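Long-range contact in enoyl-acyl carrier protein reductase (Uncultured bacterium, PDB 6KIA), which binds NADH and probably reduces the double bond of enoyl-acyl carrier protein in fatty acid synthesis, and is linked to triclosan resistance: residues A[116-127]-A[196-207]. Residues are numbered along the deposited sequence; the frame is centred on the assembly and turned at random.
Sequences DKLDWAHIEKCR and DLGKLILMNFDE
Leu-200 fills the middle of the contact with its two methyls. Its CD1 lies 3.8 Å from CG2 of Ile-123, and its CD2 meets CD1 of Leu-118. Leu-105 of helix 101-105 also packs against Leu-200. Beside this centre the Trp-120 indole fits as a knob among Asp-196, Lys-199, Leu-200 and Met-203. Its far corner, CH2, points at Lys-199 CB and the backbone of Leu-200. SD of Met-203 approaches CZ3 of Trp-120 obliquely at 3.5 Å, a Met-aromatic contact. A bend at chi3 (36°) turns CE of Met-203 toward Ile-123 and Arg-127.

Each end carries a polar tie. Leu-118 N, in the loop before helix 120-146, donates a nearly straight bond of 2.8 Å to the anti lone pair of Asp-196 OD2 (164°), at the start of helix 196-219. Trp-120 NE1 adds a weak bond to the same oxygen. Waters link Asp-116 O to the backbone N of Asp-196 and Leu-197. At the other end the extended Arg-127 side chain lays one guanidinium face over Met-203 CB. Its NE and NH2 both donate to Glu-207 OE2, in two weak, bent bonds of a salt bridge. Asn-211 holds OE1; the Glu-207 side chain is about 8 Å from bound NADH.

The contact pairs the first turns of two long helices in this Rossmann-clan protein. The axes of 120-127 and 196-207 run nearly parallel, at 17°, and come within 12.3 Å, so long side chains span the gap. Two carboxylates, each with one oxygen gripped by two N-H donors, thus fix both ends of an apolar seam.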
ATOM      1  N   ASP A 116       9.647 -27.496  -9.156  1.00 30.78           N
ATOM      2  CA  ASP A 116      10.711 -26.888  -9.975  1.00 31.51           C
ATOM      3  C   ASP A 116      11.703 -26.117  -9.118  1.00 25.85           C
ATOM      4  O   ASP A 116      11.323 -25.414  -8.180  1.00 33.05           O
ATOM      5  CB  ASP A 116      10.127 -25.968 -11.052  1.00 26.96           C
ATOM      6  CG  ASP A 116       9.604 -26.728 -12.269  1.00 35.29           C
ATOM      7  OD1 ASP A 116      10.011 -27.889 -12.500  1.00 32.22           O
ATOM      8  OD2 ASP A 116       8.774 -26.154 -13.007  1.00 41.68           O
ATOM      9  N   LYS A 117      12.983 -26.233  -9.458  1.00 24.16           N
ATOM     10  CA  LYS A 117      14.025 -25.601  -8.657  1.00 27.72           C
ATOM     11  C   LYS A 117      14.740 -24.563  -9.509  1.00 29.16           C
ATOM     12  O   LYS A 117      14.863 -24.733 -10.720  1.00 31.78           O
ATOM     13  CB  LYS A 117      15.011 -26.647  -8.138  1.00 31.40           C
ATOM     14  CG  LYS A 117      14.373 -27.583  -7.093  1.00 25.98           C
ATOM     15  CD  LYS A 117      13.683 -26.854  -5.968  1.00 29.36           C
ATOM     16  CE  LYS A 117      13.018 -27.865  -5.065  1.00 29.68           C
ATOM     17  NZ  LYS A 117      12.292 -27.303  -3.910  1.00 31.97           N
ATOM     18  N   LEU A 118      15.224 -23.496  -8.880  1.00 29.12           N
ATOM     19  CA  LEU A 118      15.867 -22.415  -9.618  1.00 27.96           C
ATOM     20  C   LEU A 118      17.376 -22.339  -9.377  1.00 29.99           C
ATOM     21  O   LEU A 118      17.867 -22.695  -8.304  1.00 33.19           O
ATOM     22  CB  LEU A 118      15.203 -21.073  -9.258  1.00 24.36           C
ATOM     23  CG  LEU A 118      13.753 -20.914  -9.719  1.00 22.61           C
ATOM     24  CD1 LEU A 118      13.083 -19.682  -9.100  1.00 28.68           C
ATOM     25  CD2 LEU A 118      13.728 -20.797 -11.230  1.00 29.94           C
ATOM     26  N   ASP A 119      18.091 -21.885 -10.403  1.00 27.85           N
ATOM     27  CA  ASP A 119      19.516 -21.574 -10.334  1.00 29.89           C
ATOM     28  C   ASP A 119      19.723 -20.296  -9.546  1.00 34.39           C
ATOM     29  O   ASP A 119      19.698 -19.192 -10.108  1.00 33.20           O
ATOM     30  CB  ASP A 119      20.078 -21.439 -11.754  1.00 36.89           C
ATOM     31  CG  ASP A 119      21.588 -21.212 -11.789  1.00 41.65           C
ATOM     32  OD1 ASP A 119      22.229 -21.084 -10.724  1.00 39.16           O
ATOM     33  OD2 ASP A 119      22.137 -21.203 -12.910  1.00 43.36           O
ATOM     34  N   TRP A 120      19.959 -20.444  -8.251  1.00 25.48           N
ATOM     35  CA  TRP A 120      19.996 -19.287  -7.374  1.00 29.93           C
ATOM     36  C   TRP A 120      21.225 -18.418  -7.569  1.00 36.20           C
ATOM     37  O   TRP A 120      21.178 -17.227  -7.278  1.00 38.40           O
ATOM     38  CB  TRP A 120      19.887 -19.721  -5.912  1.00 24.70           C
ATOM     39  CG  TRP A 120      18.507 -20.249  -5.577  1.00 29.46           C
ATOM     40  CD1 TRP A 120      18.164 -21.549  -5.313  1.00 33.74           C
ATOM     41  CD2 TRP A 120      17.284 -19.497  -5.533  1.00 32.20           C
ATOM     42  NE1 TRP A 120      16.805 -21.645  -5.080  1.00 33.89           N
ATOM     43  CE2 TRP A 120      16.246 -20.397  -5.205  1.00 35.69           C
ATOM     44  CE3 TRP A 120      16.967 -18.145  -5.720  1.00 29.49           C
ATOM     45  CZ2 TRP A 120      14.922 -19.991  -5.072  1.00 29.52           C
ATOM     46  CZ3 TRP A 120      15.643 -17.746  -5.583  1.00 35.06           C
ATOM     47  CH2 TRP A 120      14.643 -18.664  -5.263  1.00 32.69           C
ATOM     48  N   ALA A 121      22.311 -18.996  -8.077  1.00 31.05           N
ATOM     49  CA  ALA A 121      23.498 -18.215  -8.409  1.00 32.88           C
ATOM     50  C   ALA A 121      23.175 -17.221  -9.511  1.00 34.14           C
ATOM     51  O   ALA A 121      23.515 -16.027  -9.409  1.00 32.87           O
ATOM     52  CB  ALA A 121      24.631 -19.127  -8.825  1.00 30.06           C
ATOM     53  N   HIS A 122      22.483 -17.698 -10.546  1.00 29.21           N
ATOM     54  CA  HIS A 122      22.116 -16.815 -11.641  1.00 31.67           C
ATOM     55  C   HIS A 122      21.105 -15.767 -11.163  1.00 35.41           C
ATOM     56  O   HIS A 122      21.195 -14.593 -11.536  1.00 34.33           O
ATOM     57  CB  HIS A 122      21.543 -17.588 -12.827  1.00 35.31           C
ATOM     58  CG  HIS A 122      21.270 -16.724 -14.018  1.00 39.38           C
ATOM     59  ND1 HIS A 122      22.276 -16.110 -14.734  1.00 39.14           N
ATOM     60  CD2 HIS A 122      20.108 -16.323 -14.583  1.00 35.34           C
ATOM     61  CE1 HIS A 122      21.746 -15.398 -15.712  1.00 42.73           C
ATOM     62  NE2 HIS A 122      20.430 -15.508 -15.641  1.00 35.22           N
ATOM     63  N   ILE A 123      20.162 -16.186 -10.322  1.00 31.32           N
ATOM     64  CA  ILE A 123      19.163 -15.245  -9.826  1.00 32.54           C
ATOM     65  C   ILE A 123      19.849 -14.140  -9.022  1.00 36.53           C
ATOM     66  O   ILE A 123      19.441 -12.978  -9.079  1.00 28.45           O
ATOM     67  CB  ILE A 123      18.083 -15.949  -8.987  1.00 29.65           C
ATOM     68  CG1 ILE A 123      17.114 -16.688  -9.915  1.00 29.98           C
ATOM     69  CG2 ILE A 123      17.286 -14.939  -8.149  1.00 24.38           C
ATOM     70  CD1 ILE A 123      16.193 -17.611  -9.200  1.00 34.50           C
ATOM     71  N   GLU A 124      20.888 -14.501  -8.277  1.00 34.10           N
ATOM     72  CA  GLU A 124      21.643 -13.524  -7.500  1.00 33.39           C
ATOM     73  C   GLU A 124      22.367 -12.539  -8.425  1.00 32.91           C
ATOM     74  O   GLU A 124      22.420 -11.322  -8.161  1.00 36.11           O
ATOM     75  CB  GLU A 124      22.648 -14.225  -6.587  1.00 42.69           C
ATOM     76  CG  GLU A 124      23.561 -13.266  -5.830  1.00 54.10           C
ATOM     77  CD  GLU A 124      22.790 -12.212  -5.050  1.00 65.47           C
ATOM     78  OE1 GLU A 124      21.884 -12.582  -4.274  1.00 67.68           O
ATOM     79  OE2 GLU A 124      23.090 -11.010  -5.215  1.00 69.67           O
ATOM     80  N   LYS A 125      22.928 -13.065  -9.510  1.00 32.68           N
ATOM     81  CA  LYS A 125      23.523 -12.192 -10.523  1.00 38.45           C
ATOM     82  C   LYS A 125      22.526 -11.165 -11.073  1.00 38.85           C
ATOM     83  O   LYS A 125      22.817  -9.961 -11.195  1.00 33.16           O
ATOM     84  CB  LYS A 125      24.107 -13.033 -11.646  1.00 46.07           C
ATOM     85  CG  LYS A 125      24.863 -12.254 -12.705  1.00 59.48           C
ATOM     86  CD  LYS A 125      25.504 -13.210 -13.699  1.00 64.61           C
ATOM     87  CE  LYS A 125      25.854 -14.534 -13.021  1.00 69.88           C
ATOM     88  NZ  LYS A 125      26.043 -15.658 -13.976  1.00 71.64           N
ATOM     89  N   CYS A 126      21.336 -11.653 -11.384  1.00 35.94           N
ATOM     90  CA  CYS A 126      20.247 -10.786 -11.843  1.00 37.43           C
ATOM     91  C   CYS A 126      19.807  -9.758 -10.791  1.00 32.59           C
ATOM     92  O   CYS A 126      19.519  -8.596 -11.122  1.00 27.94           O
ATOM     93  CB  CYS A 126      19.045 -11.631 -12.279  1.00 41.11           C
ATOM     94  SG  CYS A 126      19.359 -12.695 -13.714  1.00 31.58           S
ATOM     95  N   ARG A 127      19.721 -10.192  -9.536  1.00 24.69           N
ATOM     96  CA  ARG A 127      19.338  -9.306  -8.441  1.00 24.78           C
ATOM     97  C   ARG A 127      20.332  -8.166  -8.337  1.00 30.00           C
ATOM     98  O   ARG A 127      19.935  -7.012  -8.162  1.00 27.49           O
ATOM     99  CB  ARG A 127      19.257 -10.065  -7.103  1.00 27.43           C
ATOM    100  CG  ARG A 127      18.691  -9.248  -5.934  1.00 28.88           C
ATOM    101  CD  ARG A 127      18.409 -10.094  -4.696  1.00 32.85           C
ATOM    102  NE  ARG A 127      17.350  -9.493  -3.875  1.00 47.56           N
ATOM    103  CZ  ARG A 127      16.829 -10.038  -2.775  1.00 48.37           C
ATOM    104  NH1 ARG A 127      17.276 -11.205  -2.331  1.00 47.21           N
ATOM    105  NH2 ARG A 127      15.860  -9.400  -2.109  1.00 37.60           N
ATOM    106  N   ASP A 196      10.373 -22.849  -4.926  1.00 28.98           N
ATOM    107  CA  ASP A 196      11.399 -21.905  -5.372  1.00 27.85           C
ATOM    108  C   ASP A 196      10.744 -20.697  -6.038  1.00 29.14           C
ATOM    109  O   ASP A 196      11.215 -19.570  -5.877  1.00 25.00           O
ATOM    110  CB  ASP A 196      12.407 -22.568  -6.313  1.00 26.91           C
ATOM    111  CG  ASP A 196      13.536 -23.249  -5.567  1.00 30.46           C
ATOM    112  OD1 ASP A 196      13.403 -23.463  -4.342  1.00 32.24           O
ATOM    113  OD2 ASP A 196      14.566 -23.544  -6.206  1.00 29.17           O
ATOM    114  N   LEU A 197       9.647 -20.928  -6.761  1.00 24.61           N
ATOM    115  CA  LEU A 197       8.864 -19.811  -7.320  1.00 25.85           C
ATOM    116  C   LEU A 197       8.488 -18.776  -6.244  1.00 27.71           C
ATOM    117  O   LEU A 197       8.720 -17.568  -6.417  1.00 25.90           O
ATOM    118  CB  LEU A 197       7.592 -20.329  -7.988  1.00 27.94           C
ATOM    119  CG  LEU A 197       6.646 -19.255  -8.523  1.00 27.32           C
ATOM    120  CD1 LEU A 197       7.311 -18.515  -9.657  1.00 28.73           C
ATOM    121  CD2 LEU A 197       5.294 -19.882  -8.952  1.00 29.96           C
ATOM    122  N   GLY A 198       7.926 -19.256  -5.135  1.00 22.79           N
ATOM    123  CA  GLY A 198       7.511 -18.395  -4.034  1.00 22.31           C
ATOM    124  C   GLY A 198       8.703 -17.679  -3.424  1.00 25.63           C
ATOM    125  O   GLY A 198       8.634 -16.489  -3.120  1.00 22.82           O
ATOM    126  N   LYS A 199       9.810 -18.399  -3.263  1.00 24.53           N
ATOM    127  CA  LYS A 199      11.026 -17.816  -2.698  1.00 24.56           C
ATOM    128  C   LYS A 199      11.534 -16.661  -3.558  1.00 22.61           C
ATOM    129  O   LYS A 199      11.931 -15.607  -3.035  1.00 28.18           O
ATOM    130  CB  LYS A 199      12.099 -18.907  -2.529  1.00 23.56           C
ATOM    131  CG  LYS A 199      11.750 -19.843  -1.390  1.00 24.89           C
ATOM    132  CD  LYS A 199      12.701 -21.045  -1.253  1.00 25.73           C
ATOM    133  CE  LYS A 199      12.190 -21.966  -0.138  1.00 33.11           C
ATOM    134  NZ  LYS A 199      13.000 -23.223   0.068  1.00 34.02           N
ATOM    135  N   LEU A 200      11.486 -16.847  -4.871  1.00 21.32           N
ATOM    136  CA  LEU A 200      11.885 -15.801  -5.809  1.00 25.32           C
ATOM    137  C   LEU A 200      10.973 -14.577  -5.690  1.00 27.67           C
ATOM    138  O   LEU A 200      11.446 -13.426  -5.602  1.00 23.62           O
ATOM    139  CB  LEU A 200      11.851 -16.341  -7.242  1.00 24.37           C
ATOM    140  CG  LEU A 200      12.083 -15.302  -8.329  1.00 25.44           C
ATOM    141  CD1 LEU A 200      13.454 -14.653  -8.131  1.00 29.11           C
ATOM    142  CD2 LEU A 200      11.987 -15.951  -9.696  1.00 27.65           C
ATOM    143  N   ILE A 201       9.668 -14.844  -5.685  1.00 24.63           N
ATOM    144  CA  ILE A 201       8.674 -13.785  -5.535  1.00 23.52           C
ATOM    145  C   ILE A 201       8.887 -12.994  -4.242  1.00 27.13           C
ATOM    146  O   ILE A 201       8.868 -11.774  -4.267  1.00 22.11           O
ATOM    147  CB  ILE A 201       7.253 -14.349  -5.590  1.00 22.32           C
ATOM    148  CG1 ILE A 201       6.960 -14.838  -7.010  1.00 25.81           C
ATOM    149  CG2 ILE A 201       6.230 -13.295  -5.156  1.00 29.30           C
ATOM    150  CD1 ILE A 201       5.669 -15.597  -7.132  1.00 29.70           C
ATOM    151  N   LEU A 202       9.123 -13.679  -3.125  1.00 21.74           N
ATOM    152  CA  LEU A 202       9.383 -13.001  -1.850  1.00 20.63           C
ATOM    153  C   LEU A 202      10.653 -12.137  -1.901  1.00 22.88           C
ATOM    154  O   LEU A 202      10.700 -11.076  -1.290  1.00 23.18           O
ATOM    155  CB  LEU A 202       9.496 -14.027  -0.718  1.00 22.51           C
ATOM    156  CG  LEU A 202       8.205 -14.680  -0.212  1.00 24.66           C
ATOM    157  CD1 LEU A 202       8.560 -15.845   0.690  1.00 28.24           C
ATOM    158  CD2 LEU A 202       7.374 -13.682   0.551  1.00 26.81           C
ATOM    159  N   MET A 203      11.694 -12.608  -2.602  1.00 24.11           N
ATOM    160  CA  MET A 203      12.890 -11.775  -2.798  1.00 23.24           C
ATOM    161  C   MET A 203      12.538 -10.477  -3.557  1.00 24.63           C
ATOM    162  O   MET A 203      12.987  -9.356  -3.205  1.00 25.74           O
ATOM    163  CB  MET A 203      13.955 -12.569  -3.555  1.00 26.09           C
ATOM    164  CG  MET A 203      14.432 -13.776  -2.790  1.00 27.31           C
ATOM    165  SD  MET A 203      15.583 -14.752  -3.770  1.00 46.07           S
ATOM    166  CE  MET A 203      16.448 -13.477  -4.650  1.00 30.62           C
ATOM    167  N   ASN A 204      11.717 -10.629  -4.594  1.00 24.04           N
ATOM    168  CA  ASN A 204      11.320  -9.459  -5.372  1.00 25.63           C
ATOM    169  C   ASN A 204      10.457  -8.503  -4.548  1.00 27.09           C
ATOM    170  O   ASN A 204      10.601  -7.281  -4.652  1.00 25.57           O
ATOM    171  CB  ASN A 204      10.573  -9.882  -6.637  1.00 25.62           C
ATOM    172  CG  ASN A 204      10.894  -8.991  -7.826  1.00 29.08           C
ATOM    173  OD1 ASN A 204      11.983  -8.405  -7.914  1.00 23.15           O
ATOM    174  ND2 ASN A 204       9.950  -8.880  -8.743  1.00 27.00           N
ATOM    175  N   PHE A 205       9.582  -9.063  -3.711  1.00 19.56           N
ATOM    176  CA  PHE A 205       8.749  -8.268  -2.803  1.00 23.07           C
ATOM    177  C   PHE A 205       9.644  -7.458  -1.865  1.00 21.27           C
ATOM    178  O   PHE A 205       9.423  -6.258  -1.664  1.00 20.56           O
ATOM    179  CB  PHE A 205       7.814  -9.146  -1.944  1.00 19.14           C
ATOM    180  CG  PHE A 205       6.594  -9.695  -2.665  1.00 22.59           C
ATOM    181  CD1 PHE A 205       6.397  -9.515  -4.023  1.00 21.61           C
ATOM    182  CD2 PHE A 205       5.639 -10.416  -1.941  1.00 21.48           C
ATOM    183  CE1 PHE A 205       5.253 -10.055  -4.648  1.00 21.43           C
ATOM    184  CE2 PHE A 205       4.494 -10.958  -2.557  1.00 22.30           C
ATOM    185  CZ  PHE A 205       4.310 -10.774  -3.907  1.00 23.59           C
ATOM    186  N   ASP A 206      10.653  -8.100  -1.274  1.00 23.42           N
ATOM    187  CA  ASP A 206      11.561  -7.342  -0.411  1.00 22.83           C
ATOM    188  C   ASP A 206      12.167  -6.182  -1.186  1.00 21.92           C
ATOM    189  O   ASP A 206      12.262  -5.064  -0.655  1.00 26.49           O
ATOM    190  CB  ASP A 206      12.684  -8.214   0.151  1.00 23.27           C
ATOM    191  CG  ASP A 206      12.306  -8.945   1.427  1.00 28.84           C
ATOM    192  OD1 ASP A 206      11.182  -8.769   1.948  1.00 28.77           O
ATOM    193  OD2 ASP A 206      13.160  -9.720   1.916  1.00 32.21           O
ATOM    194  N   GLU A 207      12.565  -6.422  -2.437  1.00 21.44           N
ATOM    195  CA  GLU A 207      13.206  -5.337  -3.196  1.00 20.31           C
ATOM    196  C   GLU A 207      12.250  -4.157  -3.466  1.00 22.77           C
ATOM    197  O   GLU A 207      12.592  -2.979  -3.222  1.00 23.73           O
ATOM    198  CB  GLU A 207      13.759  -5.848  -4.531  1.00 19.93           C
ATOM    199  CG  GLU A 207      15.006  -6.711  -4.455  1.00 34.66           C
ATOM    200  CD  GLU A 207      16.093  -6.152  -3.556  1.00 36.00           C
ATOM    201  OE1 GLU A 207      16.220  -4.908  -3.449  1.00 26.84           O
ATOM    202  OE2 GLU A 207      16.873  -6.963  -3.007  1.00 33.46           O
TER
HETATM  203  O   HOH W   1      10.199 -25.692  -5.758  1.00 26.30           O
HETATM  204  O   HOH W   2       9.215 -23.558  -7.971  1.00 26.86           O
HETATM  205  O   HOH W   3      11.893 -24.600  -2.338  1.00 34.25           O